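Local structure of cytochrome C (5LO9) at residues Q383-A386 with E387-R391; L413-G417 with E418-P422. The protein is a multiheme c-type cytochrome, a TsdBA thiosulfate dehydrogenase that probably oxidises thiosulfate to tetrathionate and passes the electrons along its hemes. All coordinates share one frame; numbering follows the deposited sequence.

Contact 1: Q383-A386 with E387-R391; sequences QPPA and EGFDR
Pro385 and Gly388 close a type I beta turn, with Ala386 and Glu387 at its two corners. Its backbone bond is weak: Gly388 N gives its hydrogen to Pro385 O over 3.4 Å, and the CA atoms of Pro385 and Gly388 stand 5.3 Å apart. Van der Waals contact adds to this. The Pro385 ring lies against the Gly388 carbonyl through CG, 3.2 Å from Gly388 O, with CB alongside, and the same CG reaches on to Phe389, whose CD2 is 4.2 Å from Pro385 CG in an oblique meeting. Prolyl ring and phenyl ring thus rest on one side of the turn. Helix 460-470 lies beneath them: Pro385 touches Gln461 and Trp464, while Phe389 touches Asp465 and Ala468. Glu387 behaves differently. Its CG is anti to its own carbonyl carbon (chi1 -42°) and lies 3.7 Å from Ala386 C; from there the extended chain carries the carboxylate away from the turn. The polar backbone groups at the end of the turn and just beyond it are held from outside. Gly388 O accepts a hydrogen bond from Gln461 NE2, and Asp390 N gives one to Asp465 OD1, so helix 460-470 holds the backbone by hydrogen bonds and the two rings by contact. With its CG anti to N (chi1 170°), Asp390 brings OD1 to Thr392 N. The arrangement is a surface beta turn leading into an N-capped helix: Asp390 is the N-cap of helix 391-401, away from the annotated sites.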
loop_
_atom_site.group_PDB
_atom_site.type_symbol
_atom_site.label_atom_id
_atom_site.label_comp_id
_atom_site.label_asym_id
_atom_site.label_seq_id
_atom_site.Cartn_x
_atom_site.Cartn_y
_atom_site.Cartn_z
ATOM N N GLN A 383 -4.444 30.776 -8.618
ATOM C CA GLN A 383 -4.694 31.243 -9.975
ATOM C C GLN A 383 -3.420 31.843 -10.552
ATOM O O GLN A 383 -2.723 32.604 -9.860
ATOM C CB GLN A 383 -5.858 32.232 -10.006
ATOM C CG GLN A 383 -6.130 32.823 -11.418
ATOM C CD GLN A 383 -6.839 31.876 -12.432
ATOM O OE1 GLN A 383 -6.519 31.902 -13.635
ATOM N NE2 GLN A 383 -7.809 31.062 -11.962
ATOM N N PRO A 384 -3.028 31.484 -11.770
ATOM C CA PRO A 384 -1.790 32.004 -12.306
ATOM C C PRO A 384 -1.929 33.490 -12.563
ATOM O O PRO A 384 -3.022 33.974 -12.901
ATOM C CB PRO A 384 -1.595 31.220 -13.611
ATOM C CG PRO A 384 -2.937 30.773 -13.984
ATOM C CD PRO A 384 -3.647 30.529 -12.707
ATOM N N PRO A 385 -0.862 34.256 -12.391
ATOM C CA PRO A 385 -0.959 35.712 -12.519
ATOM C C PRO A 385 -1.050 36.151 -13.973
ATOM O O PRO A 385 -0.255 35.726 -14.817
ATOM C CB PRO A 385 0.334 36.214 -11.864
ATOM C CG PRO A 385 1.293 35.063 -11.955
ATOM C CD PRO A 385 0.528 33.796 -12.272
ATOM N N ALA A 386 -2.011 37.041 -14.245
ATOM C CA ALA A 386 -2.124 37.620 -15.578
ATOM C C ALA A 386 -0.844 38.344 -15.956
ATOM O O ALA A 386 -0.342 38.171 -17.074
ATOM C CB ALA A 386 -3.317 38.575 -15.636
ATOM N N GLU A 387 -0.263 39.105 -15.018
ATOM C CA GLU A 387 0.880 39.972 -15.294
ATOM C C GLU A 387 2.230 39.345 -14.916
ATOM O O GLU A 387 3.200 40.069 -14.641
ATOM C CB GLU A 387 0.675 41.310 -14.581
ATOM C CG GLU A 387 -0.796 41.837 -14.686
ATOM C CD GLU A 387 -0.976 43.323 -14.292
ATOM O OE1 GLU A 387 -0.308 44.209 -14.892
ATOM O OE2 GLU A 387 -1.801 43.592 -13.384
ATOM N N GLY A 388 2.317 38.011 -14.915
ATOM C CA GLY A 388 3.581 37.321 -14.753
ATOM C C GLY A 388 4.092 37.271 -13.323
ATOM O O GLY A 388 3.364 37.508 -12.363
ATOM N N PHE A 389 5.380 36.962 -13.182
ATOM C CA PHE A 389 5.979 36.971 -11.857
ATOM C C PHE A 389 7.336 37.637 -11.920
ATOM O O PHE A 389 8.098 37.436 -12.864
ATOM C CB PHE A 389 6.123 35.590 -11.185
ATOM C CG PHE A 389 6.254 34.424 -12.114
ATOM C CD1 PHE A 389 7.443 34.133 -12.708
ATOM C CD2 PHE A 389 5.183 33.560 -12.305
ATOM C CE1 PHE A 389 7.558 33.014 -13.528
ATOM C CE2 PHE A 389 5.283 32.461 -13.123
ATOM C CZ PHE A 389 6.472 32.190 -13.735
ATOM N N ASP A 390 7.600 38.443 -10.894
ATOM C CA ASP A 390 8.700 39.391 -10.846
ATOM C C ASP A 390 9.691 38.975 -9.762
ATOM O O ASP A 390 9.445 39.169 -8.569
ATOM C CB ASP A 390 8.093 40.780 -10.614
ATOM C CG ASP A 390 9.113 41.844 -10.291
ATOM O OD1 ASP A 390 10.337 41.681 -10.579
ATOM O OD2 ASP A 390 8.640 42.866 -9.747
ATOM N N ARG A 391 10.823 38.430 -10.181
ATOM C CA ARG A 391 11.864 38.006 -9.250
ATOM C C ARG A 391 12.471 39.164 -8.475
ATOM O O ARG A 391 13.142 38.933 -7.456
ATOM C CB ARG A 391 12.989 37.294 -9.981
ATOM C CG ARG A 391 12.529 36.395 -11.075
ATOM C CD ARG A 391 13.738 35.727 -11.634
ATOM N NE ARG A 391 14.450 36.483 -12.660
ATOM C CZ ARG A 391 15.767 36.684 -12.655
ATOM N NH1 ARG A 391 16.546 36.208 -11.671
ATOM N NH2 ARG A 391 16.316 37.360 -13.653
#

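Contact 2: L413-G417 with E418-P422; sequences LLVDG and EVVFP. With HEC (heme c), chain F.
Leu413 and Phe421 pair across a classic beta bulge at the heme end of a short antiparallel hairpin, its tightly packed part. Leu413 N bonds Phe421 O at 2.8 Å, and Leu413 O is gripped twice, by Val420 N at 3.0 Å and by Phe421 N at 3.2 Å. The side chains of Leu413 and Phe421 lie side by side, pointing the same way, with Leu413 CB 3.7 Å from Phe421 CD2. Val420 CG1 covers the centre of one face of the phenyl ring, while Val420 CG2 meets Val415 CG2 at 3.6 Å. With CG anti to the carbonyl carbon (chi1 -53°), the ring brings CD1 within 3.6 Å of heme atom CHD. Replacing Phe421 by an alanine is likely to open a gap between Leu413 and the heme edge and take away the ring under Val420 CG1. The far end packs fewer side chains and faces solvent: Asp416 and Gly417 are the exposed corners of a type I' turn, though Val415 and Glu418 still exchange two backbone bonds, N to O, each 2.9 Å. The Glu418 carboxylate bonds His270 ND1, just beyond helix 256-269. Pro422 O, just past the hairpin, accepts from ND1 of the iron ligand His406 in helix 403-406, which probably helps to fix the imidazole; Leu413 and Val415 meet Ala132 and Pro127 in loops between helices 121-125 and 144-156.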
loop_
_atom_site.group_PDB
_atom_site.type_symbol
_atom_site.label_atom_id
_atom_site.label_comp_id
_atom_site.label_asym_id
_atom_site.label_seq_id
_atom_site.Cartn_x
_atom_site.Cartn_y
_atom_site.Cartn_z
ATOM N N LEU A 413 19.999 26.591 7.668
ATOM C CA LEU A 413 20.727 26.447 8.921
ATOM C C LEU A 413 20.671 25.013 9.405
ATOM O O LEU A 413 19.594 24.412 9.472
ATOM C CB LEU A 413 20.170 27.350 10.030
ATOM C CG LEU A 413 20.917 27.288 11.373
ATOM C CD1 LEU A 413 22.367 27.670 11.153
ATOM C CD2 LEU A 413 20.307 28.223 12.400
ATOM N N LEU A 414 21.824 24.509 9.813
ATOM C CA LEU A 414 21.949 23.194 10.399
ATOM C C LEU A 414 22.513 23.343 11.811
ATOM O O LEU A 414 23.359 24.203 12.058
ATOM C CB LEU A 414 22.854 22.356 9.508
ATOM C CG LEU A 414 22.161 21.428 8.519
ATOM C CD1 LEU A 414 21.177 22.151 7.667
ATOM C CD2 LEU A 414 23.196 20.810 7.596
ATOM N N VAL A 415 22.049 22.510 12.742
ATOM C CA VAL A 415 22.510 22.526 14.129
ATOM C C VAL A 415 22.810 21.090 14.544
ATOM O O VAL A 415 21.901 20.246 14.562
ATOM C CB VAL A 415 21.460 23.142 15.066
ATOM C CG1 VAL A 415 21.877 23.036 16.534
ATOM C CG2 VAL A 415 21.198 24.571 14.668
ATOM N N ASP A 416 24.074 20.815 14.891
ATOM C CA ASP A 416 24.515 19.452 15.236
ATOM C C ASP A 416 24.095 18.458 14.149
ATOM O O ASP A 416 23.683 17.340 14.434
ATOM C CB ASP A 416 23.990 19.007 16.606
ATOM C CG ASP A 416 24.526 19.882 17.779
ATOM O OD1 ASP A 416 23.897 19.913 18.880
ATOM O OD2 ASP A 416 25.584 20.544 17.594
ATOM N N GLY A 417 24.199 18.878 12.883
ATOM C CA GLY A 417 23.821 18.048 11.758
ATOM C C GLY A 417 22.345 18.007 11.414
ATOM O O GLY A 417 22.005 17.575 10.306
ATOM N N GLU A 418 21.457 18.414 12.326
ATOM C CA GLU A 418 20.020 18.456 12.067
ATOM C C GLU A 418 19.629 19.679 11.253
ATOM O O GLU A 418 20.190 20.765 11.426
ATOM C CB GLU A 418 19.237 18.486 13.378
ATOM C CG GLU A 418 19.454 17.268 14.294
ATOM C CD GLU A 418 19.167 15.898 13.644
ATOM O OE1 GLU A 418 18.166 15.727 12.881
ATOM O OE2 GLU A 418 20.007 14.997 13.895
ATOM N N VAL A 419 18.646 19.503 10.376
ATOM C CA VAL A 419 18.148 20.606 9.562
ATOM C C VAL A 419 17.168 21.403 10.403
ATOM O O VAL A 419 16.066 20.933 10.684
ATOM C CB VAL A 419 17.456 20.128 8.279
ATOM C CG1 VAL A 419 17.135 21.337 7.418
ATOM C CG2 VAL A 419 18.310 19.159 7.486
ATOM N N VAL A 420 17.518 22.639 10.719
ATOM C CA VAL A 420 16.550 23.514 11.356
ATOM C C VAL A 420 15.784 24.297 10.308
ATOM O O VAL A 420 14.559 24.237 10.276
ATOM C CB VAL A 420 17.236 24.469 12.334
ATOM C CG1 VAL A 420 16.231 25.389 12.916
ATOM C CG2 VAL A 420 17.913 23.707 13.419
ATOM N N PHE A 421 16.494 25.013 9.445
ATOM C CA PHE A 421 15.879 25.795 8.374
ATOM C C PHE A 421 16.437 25.290 7.060
ATOM O O PHE A 421 17.654 25.402 6.822
ATOM C CB PHE A 421 16.155 27.288 8.538
ATOM C CG PHE A 421 15.774 27.797 9.873
ATOM C CD1 PHE A 421 14.478 27.613 10.333
ATOM C CD2 PHE A 421 16.701 28.431 10.691
ATOM C CE1 PHE A 421 14.102 28.057 11.573
ATOM C CE2 PHE A 421 16.347 28.869 11.975
ATOM C CZ PHE A 421 15.039 28.689 12.410
ATOM N N PRO A 422 15.623 24.673 6.215
ATOM C CA PRO A 422 16.143 24.031 5.035
ATOM C C PRO A 422 16.757 25.034 4.081
ATOM O O PRO A 422 16.183 26.102 3.839
ATOM C CB PRO A 422 14.897 23.384 4.411
ATOM C CG PRO A 422 13.949 23.258 5.508
ATOM C CD PRO A 422 14.193 24.403 6.393
HETATM FE FE HEC F . 10.315 28.528 5.408
HETATM C CHA HEC F . 10.380 25.054 5.074
HETATM C CHB HEC F . 10.030 28.918 1.947
HETATM C CHC HEC F . 9.841 31.928 5.858
HETATM C CHD HEC F . 11.230 28.223 8.805
HETATM N NA HEC F . 10.234 27.218 3.788
HETATM C C1A HEC F . 10.290 25.879 3.853
HETATM C C2A HEC F . 10.237 25.257 2.501
HETATM C C3A HEC F . 10.118 26.383 1.594
HETATM C C4A HEC F . 10.136 27.560 2.503
HETATM C CMA HEC F . 10.004 26.309 0.102
HETATM C CAA HEC F . 10.254 23.821 2.089
HETATM C CBA HEC F . 11.424 23.625 1.119
HETATM C CGA HEC F . 12.517 22.738 1.648
HETATM O O1A HEC F . 12.380 22.230 2.771
HETATM O O2A HEC F . 13.517 22.574 0.916
HETATM N NB HEC F . 9.987 30.124 4.126
HETATM C C1B HEC F . 9.910 30.095 2.802
HETATM C C2B HEC F . 9.663 31.428 2.210
HETATM C C3B HEC F . 9.597 32.316 3.365
HETATM C C4B HEC F . 9.793 31.387 4.502
HETATM C CMB HEC F . 9.537 31.772 0.770
HETATM C CAB HEC F . 9.348 33.801 3.407
HETATM C CBB HEC F . 7.993 34.038 2.783
HETATM N NC HEC F . 10.510 29.841 7.025
HETATM C C1C HEC F . 10.280 31.145 7.006
HETATM C C2C HEC F . 10.554 31.816 8.288
HETATM C C3C HEC F . 10.967 30.737 9.164
HETATM C C4C HEC F . 10.921 29.555 8.264
HETATM C CMC HEC F . 10.438 33.276 8.576
HETATM C CAC HEC F . 11.422 30.746 10.601
HETATM C CBC HEC F . 10.531 31.404 11.601
HETATM N ND HEC F . 10.704 26.933 6.696
HETATM C C1D HEC F . 11.032 27.005 7.994
HETATM C C2D HEC F . 11.196 25.653 8.591
HETATM C C3D HEC F . 10.930 24.734 7.499
HETATM C C4D HEC F . 10.633 25.630 6.374
HETATM C CMD HEC F . 11.542 25.276 9.986
HETATM C CAD HEC F . 10.979 23.247 7.563
HETATM C CBD HEC F . 9.697 22.805 8.263
HETATM C CGD HEC F . 9.932 21.649 9.227
HETATM O O1D HEC F . 11.064 21.179 9.438
HETATM O O2D HEC F . 8.957 21.194 9.832
#

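Followed from the N terminus, the two contacts come in series: contact 1 closes before contact 2 opens, so they neither nest nor cross. Each joins adjoining parts of one continuous stretch, a tight turn in contact 1 and a two-stranded hairpin in contact 2. Between them run helices 391-401 and 403-406, the latter carrying Cys405, bound covalently to the heme c that contact 2 meets, and His406, an axial ligand of its iron. Their centres are 32 Å apart and their nearest atoms about 17 Å, with no touch. Contact 1 ties the entry to helix 391-401 to helix 460-470, whereas contact 2 ties the region after helix 403-406 to the heme and to loops earlier in the chain.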